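Phosphoribosylaminoimidazole carboxylase (Bombyx mori, PDB 4JA0) probably catalyses two steps of de novo purine biosynthesis, carboxylating aminoimidazole ribonucleotide and joining the product to aspartate to give SAICAR. Local coordinates at residues A[173-178]-A[193-198]; A[66-71]-A[76-81]; A[283-288]-A[327-332]. All coordinates share one frame; numbering follows the deposited sequence.

Interaction 1: residues A[173-178]-A[193-198]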
loop_
_atom_site.group_PDB
_atom_site.type_symbol
_atom_site.label_atom_id
_atom_site.label_comp_id
_atom_site.label_asym_id
_atom_site.label_seq_id
_atom_site.Cartn_x
_atom_site.Cartn_y
_atom_site.Cartn_z
ATOM N N ILE A 173 4.482 45.590 8.756
ATOM C CA ILE A 173 5.528 45.041 7.910
ATOM C C ILE A 173 4.977 44.734 6.528
ATOM O O ILE A 173 5.630 45.013 5.521
ATOM C CB ILE A 173 6.127 43.769 8.503
ATOM C CG1 ILE A 173 6.731 44.076 9.870
ATOM C CG2 ILE A 173 7.167 43.191 7.573
ATOM C CD1 ILE A 173 7.201 42.850 10.619
ATOM N N LEU A 174 3.761 44.196 6.482
ATOM C CA LEU A 174 3.121 43.807 5.218
ATOM C C LEU A 174 2.857 44.982 4.280
ATOM O O LEU A 174 3.146 44.908 3.091
ATOM C CB LEU A 174 1.811 43.075 5.522
ATOM C CG LEU A 174 1.038 42.484 4.353
ATOM C CD1 LEU A 174 2.006 41.779 3.451
ATOM C CD2 LEU A 174 0.027 41.498 4.875
ATOM N N ILE A 175 2.344 46.074 4.840
ATOM C CA ILE A 175 2.045 47.294 4.092
ATOM C C ILE A 175 3.319 47.904 3.533
ATOM O O ILE A 175 3.351 48.370 2.392
ATOM C CB ILE A 175 1.326 48.313 4.989
ATOM C CG1 ILE A 175 -0.111 47.864 5.214
ATOM C CG2 ILE A 175 1.384 49.728 4.407
ATOM C CD1 ILE A 175 -0.756 48.547 6.392
ATOM N N PHE A 176 4.367 47.894 4.350
ATOM C CA PHE A 176 5.671 48.294 3.886
ATOM C C PHE A 176 6.121 47.404 2.710
ATOM O O PHE A 176 6.586 47.903 1.687
ATOM C CB PHE A 176 6.694 48.197 5.005
ATOM C CG PHE A 176 8.072 48.557 4.565
ATOM C CD1 PHE A 176 8.508 49.864 4.629
ATOM C CD2 PHE A 176 8.904 47.599 3.986
ATOM C CE1 PHE A 176 9.775 50.190 4.183
ATOM C CE2 PHE A 176 10.161 47.919 3.531
ATOM C CZ PHE A 176 10.603 49.208 3.630
ATOM N N GLU A 177 5.967 46.094 2.840
ATOM C CA GLU A 177 6.445 45.189 1.806
ATOM C C GLU A 177 5.713 45.389 0.468
ATOM O O GLU A 177 6.337 45.404 -0.605
ATOM C CB GLU A 177 6.302 43.754 2.288
ATOM C CG GLU A 177 7.363 43.325 3.306
ATOM C CD GLU A 177 7.025 41.986 3.955
ATOM O OE1 GLU A 177 5.829 41.602 3.920
ATOM O OE2 GLU A 177 7.945 41.313 4.486
ATOM N N ILE A 178 4.403 45.605 0.546
ATOM C CA ILE A 178 3.578 45.872 -0.626
ATOM C C ILE A 178 3.988 47.139 -1.353
ATOM O O ILE A 178 4.211 47.122 -2.556
ATOM C CB ILE A 178 2.100 46.021 -0.218
ATOM C CG1 ILE A 178 1.546 44.672 0.218
ATOM C CG2 ILE A 178 1.273 46.628 -1.362
ATOM C CD1 ILE A 178 0.182 44.758 0.793
ATOM N N MET A 193 8.807 53.784 6.635
ATOM C CA MET A 193 7.422 54.252 6.639
ATOM C C MET A 193 6.877 54.410 8.027
ATOM O O MET A 193 7.327 53.739 8.941
ATOM C CB MET A 193 6.513 53.236 5.986
ATOM C CG MET A 193 6.279 53.387 4.535
ATOM S SD MET A 193 4.925 52.249 4.330
ATOM C CE MET A 193 3.604 53.311 4.874
ATOM N N LYS A 194 5.831 55.217 8.154
ATOM C CA LYS A 194 5.082 55.325 9.405
ATOM C C LYS A 194 3.594 55.292 9.086
ATOM O O LYS A 194 3.125 55.979 8.169
ATOM C CB LYS A 194 5.429 56.626 10.150
ATOM N N ILE A 195 2.850 54.489 9.838
ATOM C CA ILE A 195 1.412 54.438 9.659
ATOM C C ILE A 195 0.796 54.471 11.036
ATOM O O ILE A 195 1.509 54.347 12.023
ATOM C CB ILE A 195 0.963 53.166 8.920
ATOM C CG1 ILE A 195 1.488 51.932 9.646
ATOM C CG2 ILE A 195 1.448 53.168 7.502
ATOM C CD1 ILE A 195 1.085 50.618 8.983
ATOM N N GLU A 196 -0.524 54.617 11.092
ATOM C CA GLU A 196 -1.254 54.620 12.353
ATOM C C GLU A 196 -2.546 53.809 12.226
ATOM O O GLU A 196 -3.136 53.757 11.160
ATOM C CB GLU A 196 -1.537 56.060 12.787
ATOM C CG GLU A 196 -0.290 56.812 13.285
ATOM C CD GLU A 196 -0.520 58.315 13.507
ATOM O OE1 GLU A 196 -1.686 58.732 13.699
ATOM O OE2 GLU A 196 0.473 59.084 13.477
ATOM N N PHE A 197 -2.985 53.181 13.313
ATOM C CA PHE A 197 -4.194 52.349 13.301
ATOM C C PHE A 197 -5.288 52.923 14.201
ATOM O O PHE A 197 -5.018 53.717 15.109
ATOM C CB PHE A 197 -3.892 50.928 13.788
ATOM C CG PHE A 197 -3.046 50.100 12.846
ATOM C CD1 PHE A 197 -1.672 49.960 13.061
ATOM C CD2 PHE A 197 -3.630 49.410 11.787
ATOM C CE1 PHE A 197 -0.902 49.177 12.207
ATOM C CE2 PHE A 197 -2.869 48.636 10.946
ATOM C CZ PHE A 197 -1.509 48.512 11.150
ATOM N N GLY A 198 -6.527 52.509 13.947
ATOM C CA GLY A 198 -7.650 52.883 14.792
ATOM C C GLY A 198 -8.562 51.679 14.942
ATOM O O GLY A 198 -8.400 50.700 14.215
#
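Helix segment 173-178, carrying Ile175 and Phe176, lies over strand 193-195 with its axis 9.5 Å from the strand's and the two N-to-C directions 131° apart. At that spacing the backbones do not touch; side chains fill the gap, one of them lying on the helix backbone. Ile175 CD1 reaches Ile195 CD1 at 3.8 Å, the two isoleucines meeting by the ends of their longer branches. Ile195 can extend its branch this way because its CG1 takes the position between backbone N and carbonyl carbon (chi1 55°), with the rest of the chain stretched out. The other branch of Ile175, CG2, faces Met193 CE at 4.2 Å. Met193 bends at its last torsion (chi3 81°), and Met193 SD lies 4.0 Å from Phe176 CA. Met193 CB stands at the edge of the Phe176 ring, near its plane, 4.1 Å from Phe176 CD1. Isoleucine suits its places because the longer branch reaches across, whereas the flexible methionine can follow the helix surface. In the SAICAR synthetase part of the chain, this contact joins helix 162-183 to the antiparallel sheet containing strand 188-200. No hydrogen bond crosses between the segments, so burial of apolar surface is what their direct contact contributes.

Interaction 2: residues A[66-71]-A[76-81]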
loop_
_atom_site.group_PDB
_atom_site.type_symbol
_atom_site.label_atom_id
_atom_site.label_comp_id
_atom_site.label_asym_id
_atom_site.label_seq_id
_atom_site.Cartn_x
_atom_site.Cartn_y
_atom_site.Cartn_z
ATOM N N LYS A 66 -4.311 57.416 -3.423
ATOM C CA LYS A 66 -3.732 56.462 -4.348
ATOM C C LYS A 66 -3.146 55.270 -3.585
ATOM O O LYS A 66 -3.400 54.107 -3.936
ATOM C CB LYS A 66 -2.676 57.156 -5.224
ATOM N N VAL A 67 -2.409 55.560 -2.520
ATOM C CA VAL A 67 -1.822 54.521 -1.686
ATOM C C VAL A 67 -2.908 53.630 -1.106
ATOM O O VAL A 67 -2.835 52.412 -1.219
ATOM C CB VAL A 67 -0.953 55.140 -0.549
ATOM C CG1 VAL A 67 -0.590 54.104 0.516
ATOM C CG2 VAL A 67 0.301 55.791 -1.126
ATOM N N PHE A 68 -3.945 54.232 -0.538
ATOM C CA PHE A 68 -4.999 53.457 0.111
ATOM C C PHE A 68 -5.731 52.598 -0.911
ATOM O O PHE A 68 -6.129 51.484 -0.602
ATOM C CB PHE A 68 -5.954 54.374 0.892
ATOM C CG PHE A 68 -5.435 54.777 2.258
ATOM C CD1 PHE A 68 -5.683 56.041 2.764
ATOM C CD2 PHE A 68 -4.652 53.913 3.013
ATOM C CE1 PHE A 68 -5.186 56.422 4.011
ATOM C CE2 PHE A 68 -4.161 54.292 4.262
ATOM C CZ PHE A 68 -4.428 55.546 4.754
ATOM N N GLU A 69 -5.830 53.084 -2.144
ATOM C CA GLU A 69 -6.444 52.304 -3.212
ATOM C C GLU A 69 -5.587 51.079 -3.502
ATOM O O GLU A 69 -6.112 49.971 -3.715
ATOM C CB GLU A 69 -6.613 53.138 -4.488
ATOM N N ILE A 70 -4.275 51.254 -3.468
ATOM C CA ILE A 70 -3.403 50.125 -3.709
ATOM C C ILE A 70 -3.554 49.114 -2.577
ATOM O O ILE A 70 -3.611 47.895 -2.823
ATOM C CB ILE A 70 -1.939 50.563 -3.797
ATOM C CG1 ILE A 70 -1.744 51.523 -4.981
ATOM C CG2 ILE A 70 -1.003 49.355 -3.835
ATOM C CD1 ILE A 70 -0.321 52.021 -5.126
ATOM N N LEU A 71 -3.696 49.612 -1.347
ATOM C CA LEU A 71 -3.736 48.707 -0.198
ATOM C C LEU A 71 -5.074 48.010 -0.043
ATOM O O LEU A 71 -5.130 46.881 0.455
ATOM C CB LEU A 71 -3.362 49.449 1.094
ATOM C CG LEU A 71 -1.874 49.799 1.170
ATOM C CD1 LEU A 71 -1.564 50.661 2.402
ATOM C CD2 LEU A 71 -1.045 48.515 1.172
ATOM N N ILE A 76 -5.893 44.577 2.395
ATOM C CA ILE A 76 -5.670 45.202 3.697
ATOM C C ILE A 76 -6.919 46.012 4.060
ATOM O O ILE A 76 -7.513 46.660 3.200
ATOM C CB ILE A 76 -4.452 46.157 3.674
ATOM C CG1 ILE A 76 -3.167 45.458 3.209
ATOM C CG2 ILE A 76 -4.253 46.794 5.036
ATOM C CD1 ILE A 76 -2.437 44.692 4.289
ATOM N N LYS A 77 -7.335 45.959 5.319
ATOM C CA LYS A 77 -8.522 46.684 5.776
ATOM C C LYS A 77 -8.224 48.127 6.233
ATOM O O LYS A 77 -7.399 48.351 7.131
ATOM C CB LYS A 77 -9.195 45.909 6.909
ATOM C CG LYS A 77 -9.699 44.518 6.536
ATOM C CD LYS A 77 -10.754 44.553 5.422
ATOM C CE LYS A 77 -11.291 43.141 5.114
ATOM N NZ LYS A 77 -10.451 42.318 4.189
ATOM N N THR A 78 -8.886 49.102 5.610
ATOM C CA THR A 78 -8.604 50.518 5.896
ATOM C C THR A 78 -9.855 51.322 6.252
ATOM O O THR A 78 -10.983 50.889 6.016
ATOM C CB THR A 78 -7.913 51.221 4.708
ATOM O OG1 THR A 78 -8.637 50.956 3.505
ATOM C CG2 THR A 78 -6.485 50.729 4.556
ATOM N N ALA A 79 -9.644 52.497 6.828
ATOM C CA ALA A 79 -10.742 53.389 7.152
ATOM C C ALA A 79 -11.104 54.191 5.903
ATOM O O ALA A 79 -12.125 54.878 5.865
ATOM C CB ALA A 79 -10.357 54.316 8.298
ATOM N N PHE A 80 -10.270 54.097 4.872
ATOM C CA PHE A 80 -10.442 54.958 3.707
ATOM C C PHE A 80 -11.585 54.494 2.801
ATOM O O PHE A 80 -11.655 53.317 2.409
ATOM C CB PHE A 80 -9.149 55.029 2.898
ATOM C CG PHE A 80 -9.270 55.846 1.657
ATOM C CD1 PHE A 80 -9.423 55.239 0.426
ATOM C CD2 PHE A 80 -9.246 57.229 1.721
ATOM C CE1 PHE A 80 -9.532 56.004 -0.738
ATOM C CE2 PHE A 80 -9.358 57.999 0.566
ATOM C CZ PHE A 80 -9.505 57.386 -0.663
ATOM N N VAL A 81 -12.451 55.437 2.437
ATOM C CA VAL A 81 -13.607 55.127 1.602
ATOM C C VAL A 81 -13.469 55.690 0.188
ATOM O O VAL A 81 -13.420 54.952 -0.787
ATOM C CB VAL A 81 -14.904 55.700 2.188
ATOM C CG1 VAL A 81 -16.072 55.315 1.294
ATOM C CG2 VAL A 81 -15.123 55.216 3.613
#
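Phe68 and Leu71 on helix 57-74 meet Phe80 and Ile76 on the chain that follows, in a helix-turn-strand connection of the SAICAR synthetase fold. The aromatic pair comes first. The rings of Phe68 and Phe80 are inclined by only 30°, yet they are slid so far apart, with centroids 5.6 Å from each other, that they barely overlap. Much of the touching therefore involves the CB atoms: Phe68 CB lies 3.6 Å from Phe80 CD1, and Phe80 CB is equally near Phe68 CD1. The Phe80 side chain leaves with CG anti to the backbone N (chi1 177°), which lays the ring against the CB of Phe68. Flat, wide phenylalanines suit this buried place, and Phe89 adds an edge-to-face partner to Phe80. Among aliphatic contacts, the methyl CG2 of Thr78 approaches Phe68 CD2 obliquely at 4.0 Å, a threonine offering a methyl to the interior at a partly exposed site. Leu71 CD2 and Ile76 CG1 are 4.2 Å apart, and both residues continue onto Ile175 of helix 162-183. The polar contribution is a single backbone bond, weak and bent at 128°, in which Ile76 N lies 3.1 Å from Leu71 O. Ile76 CB is 3.4 Å from Leu71 O.

Interaction 3: residues A[283-288]-A[327-332]. With SO4 (sulfate ion), chain G.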
loop_
_atom_site.group_PDB
_atom_site.type_symbol
_atom_site.label_atom_id
_atom_site.label_comp_id
_atom_site.label_asym_id
_atom_site.label_seq_id
_atom_site.Cartn_x
_atom_site.Cartn_y
_atom_site.Cartn_z
ATOM N N GLN A 283 -14.173 24.526 -11.055
ATOM C CA GLN A 283 -14.804 25.745 -10.586
ATOM C C GLN A 283 -14.280 26.131 -9.193
ATOM O O GLN A 283 -14.140 27.313 -8.901
ATOM C CB GLN A 283 -16.327 25.588 -10.611
ATOM C CG GLN A 283 -16.902 25.661 -12.022
ATOM C CD GLN A 283 -18.396 25.372 -12.090
ATOM O OE1 GLN A 283 -19.082 25.785 -13.039
ATOM N NE2 GLN A 283 -18.908 24.661 -11.087
ATOM N N LYS A 284 -13.941 25.140 -8.366
ATOM C CA LYS A 284 -13.290 25.419 -7.091
ATOM C C LYS A 284 -11.901 26.018 -7.279
ATOM O O LYS A 284 -11.463 26.848 -6.458
ATOM C CB LYS A 284 -13.170 24.166 -6.219
ATOM C CG LYS A 284 -14.439 23.764 -5.512
ATOM C CD LYS A 284 -14.143 22.624 -4.541
ATOM C CE LYS A 284 -15.402 22.154 -3.828
ATOM N NZ LYS A 284 -15.103 21.308 -2.627
ATOM N N ILE A 285 -11.192 25.570 -8.313
ATOM C CA ILE A 285 -9.902 26.154 -8.639
ATOM C C ILE A 285 -10.140 27.549 -9.137
ATOM O O ILE A 285 -9.517 28.499 -8.663
ATOM C CB ILE A 285 -9.153 25.381 -9.736
ATOM C CG1 ILE A 285 -8.935 23.929 -9.300
ATOM C CG2 ILE A 285 -7.821 26.063 -10.043
ATOM C CD1 ILE A 285 -8.221 23.097 -10.301
ATOM N N ALA A 286 -11.079 27.675 -10.064
ATOM C CA ALA A 286 -11.351 28.967 -10.673
ATOM C C ALA A 286 -11.707 30.014 -9.615
ATOM O O ALA A 286 -11.153 31.134 -9.607
ATOM C CB ALA A 286 -12.477 28.842 -11.714
ATOM N N LYS A 287 -12.601 29.624 -8.708
ATOM C CA LYS A 287 -13.129 30.537 -7.707
ATOM C C LYS A 287 -11.981 31.060 -6.893
ATOM O O LYS A 287 -11.873 32.251 -6.673
ATOM C CB LYS A 287 -14.122 29.813 -6.813
ATOM C CG LYS A 287 -14.735 30.609 -5.703
ATOM C CD LYS A 287 -15.484 31.794 -6.212
ATOM C CE LYS A 287 -16.083 32.489 -5.034
ATOM N NZ LYS A 287 -16.776 31.447 -4.213
ATOM N N ALA A 288 -11.090 30.163 -6.498
ATOM C CA ALA A 288 -9.955 30.536 -5.677
ATOM C C ALA A 288 -9.001 31.499 -6.389
ATOM O O ALA A 288 -8.501 32.449 -5.790
ATOM C CB ALA A 288 -9.219 29.295 -5.232
ATOM N N ILE A 327 -3.222 24.435 -15.754
ATOM C CA ILE A 327 -3.584 23.488 -14.705
ATOM C C ILE A 327 -4.260 22.281 -15.324
ATOM O O ILE A 327 -5.235 22.433 -16.071
ATOM C CB ILE A 327 -4.487 24.138 -13.640
ATOM C CG1 ILE A 327 -3.676 25.211 -12.885
ATOM C CG2 ILE A 327 -5.069 23.074 -12.685
ATOM C CD1 ILE A 327 -4.499 26.065 -11.959
ATOM N N ALA A 328 -3.703 21.096 -15.044
ATOM C CA ALA A 328 -4.223 19.841 -15.602
ATOM C C ALA A 328 -5.034 19.042 -14.604
ATOM O O ALA A 328 -4.496 18.535 -13.604
ATOM C CB ALA A 328 -3.088 18.984 -16.164
ATOM N N VAL A 329 -6.320 18.896 -14.923
ATOM C CA VAL A 329 -7.267 18.143 -14.103
ATOM C C VAL A 329 -7.764 16.880 -14.816
ATOM O O VAL A 329 -8.617 16.938 -15.700
ATOM C CB VAL A 329 -8.470 19.023 -13.718
ATOM C CG1 VAL A 329 -9.467 18.239 -12.871
ATOM C CG2 VAL A 329 -8.006 20.253 -12.980
ATOM N N ALA A 330 -7.233 15.734 -14.424
ATOM C CA ALA A 330 -7.626 14.476 -15.059
ATOM C C ALA A 330 -7.733 13.358 -14.030
ATOM O O ALA A 330 -6.754 13.028 -13.353
ATOM C CB ALA A 330 -6.647 14.097 -16.165
ATOM N N GLY A 331 -8.924 12.786 -13.900
ATOM C CA GLY A 331 -9.116 11.646 -13.020
ATOM C C GLY A 331 -8.449 10.392 -13.574
ATOM O O GLY A 331 -7.876 10.420 -14.678
ATOM N N ARG A 332 -8.487 9.310 -12.798
ATOM C CA ARG A 332 -7.837 8.060 -13.171
ATOM C C ARG A 332 -6.380 8.280 -13.584
ATOM O O ARG A 332 -5.693 9.136 -13.031
ATOM C CB ARG A 332 -8.613 7.334 -14.273
ATOM C CG ARG A 332 -10.019 6.852 -13.871
ATOM C CD ARG A 332 -10.720 6.202 -15.053
ATOM N NE ARG A 332 -12.082 5.753 -14.762
ATOM C CZ ARG A 332 -12.811 5.001 -15.587
ATOM N NH1 ARG A 332 -12.312 4.619 -16.765
ATOM N NH2 ARG A 332 -14.041 4.637 -15.237
HETATM S S SO4 G . -13.759 5.848 -11.422
HETATM O O1 SO4 G . -13.676 6.281 -10.027
HETATM O O2 SO4 G . -15.124 5.413 -11.733
HETATM O O3 SO4 G . -13.408 6.945 -12.331
HETATM O O4 SO4 G . -12.817 4.737 -11.578
#
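Within 283-288 a single side chain, Ile285, meets 327-332, fitting against Ile327 and Val329, two residues apart on the strand and directed to the same side of the sheet. Ile285 CG2, the short branch, meets Ile327 CD1 at 3.8 Å. The longer branch, fully extended (chi2 180°), carries Ile285 CD1 past Ile327 CG2 at 4.0 Å to Val329 CG2 at 3.9 Å, running antiparallel alongside both strand side chains. Beta-branched Ile327 and Val329 suit a strand and set methyls close to the sheet; Ile285 is long enough to reach both. The fold is the three-layered alpha/beta sandwich of the AIR carboxylase family, in which helix 279-291 covers one face of a parallel sheet, with strand 323-329 in the middle of the order 2-1-3-4-5. His281 and Cys282 of that helix also touch Val329. Beyond the strand the chain turns through Gly331 to Arg332, whose extended side chain binds a sulfate, probably from the crystallisation liquor. Arg332 NE donates to sulfate O3 at 3.0 Å, nearly straight at 168°, while a second bond from NE to O4 is weak. Tyr379 of a third subunit makes a cation-pi contact with Arg332, and Arg332 NH1 is hydrogen-bonded to the carbonyl oxygen of Val368 of a second subunit.

Overall arrangement
All three contacts bury a helix against a following strand or the segment leading into one, but they serve two parts of the chain. Interactions 1 and 2, centres 11 Å apart in the SAICAR synthetase region, merge into one apolar interior where Leu174 touches Ile76 and Ile178 touches Leu71; no other chain reaches either. Strands 80-83 and 188-200 lie in different antiparallel sheets, though 76-81 also bonds to the second through Leu207. Interaction 3 belongs to the AIR carboxylase region, its nearest atoms about 14 Å from interaction 2. Interaction 1 is aliphatic with a methionine, interaction 2 adds aromatics and a weak backbone bond, and interaction 3 runs from a buried aliphatic cluster to a partly exposed, charged arginine between subunits.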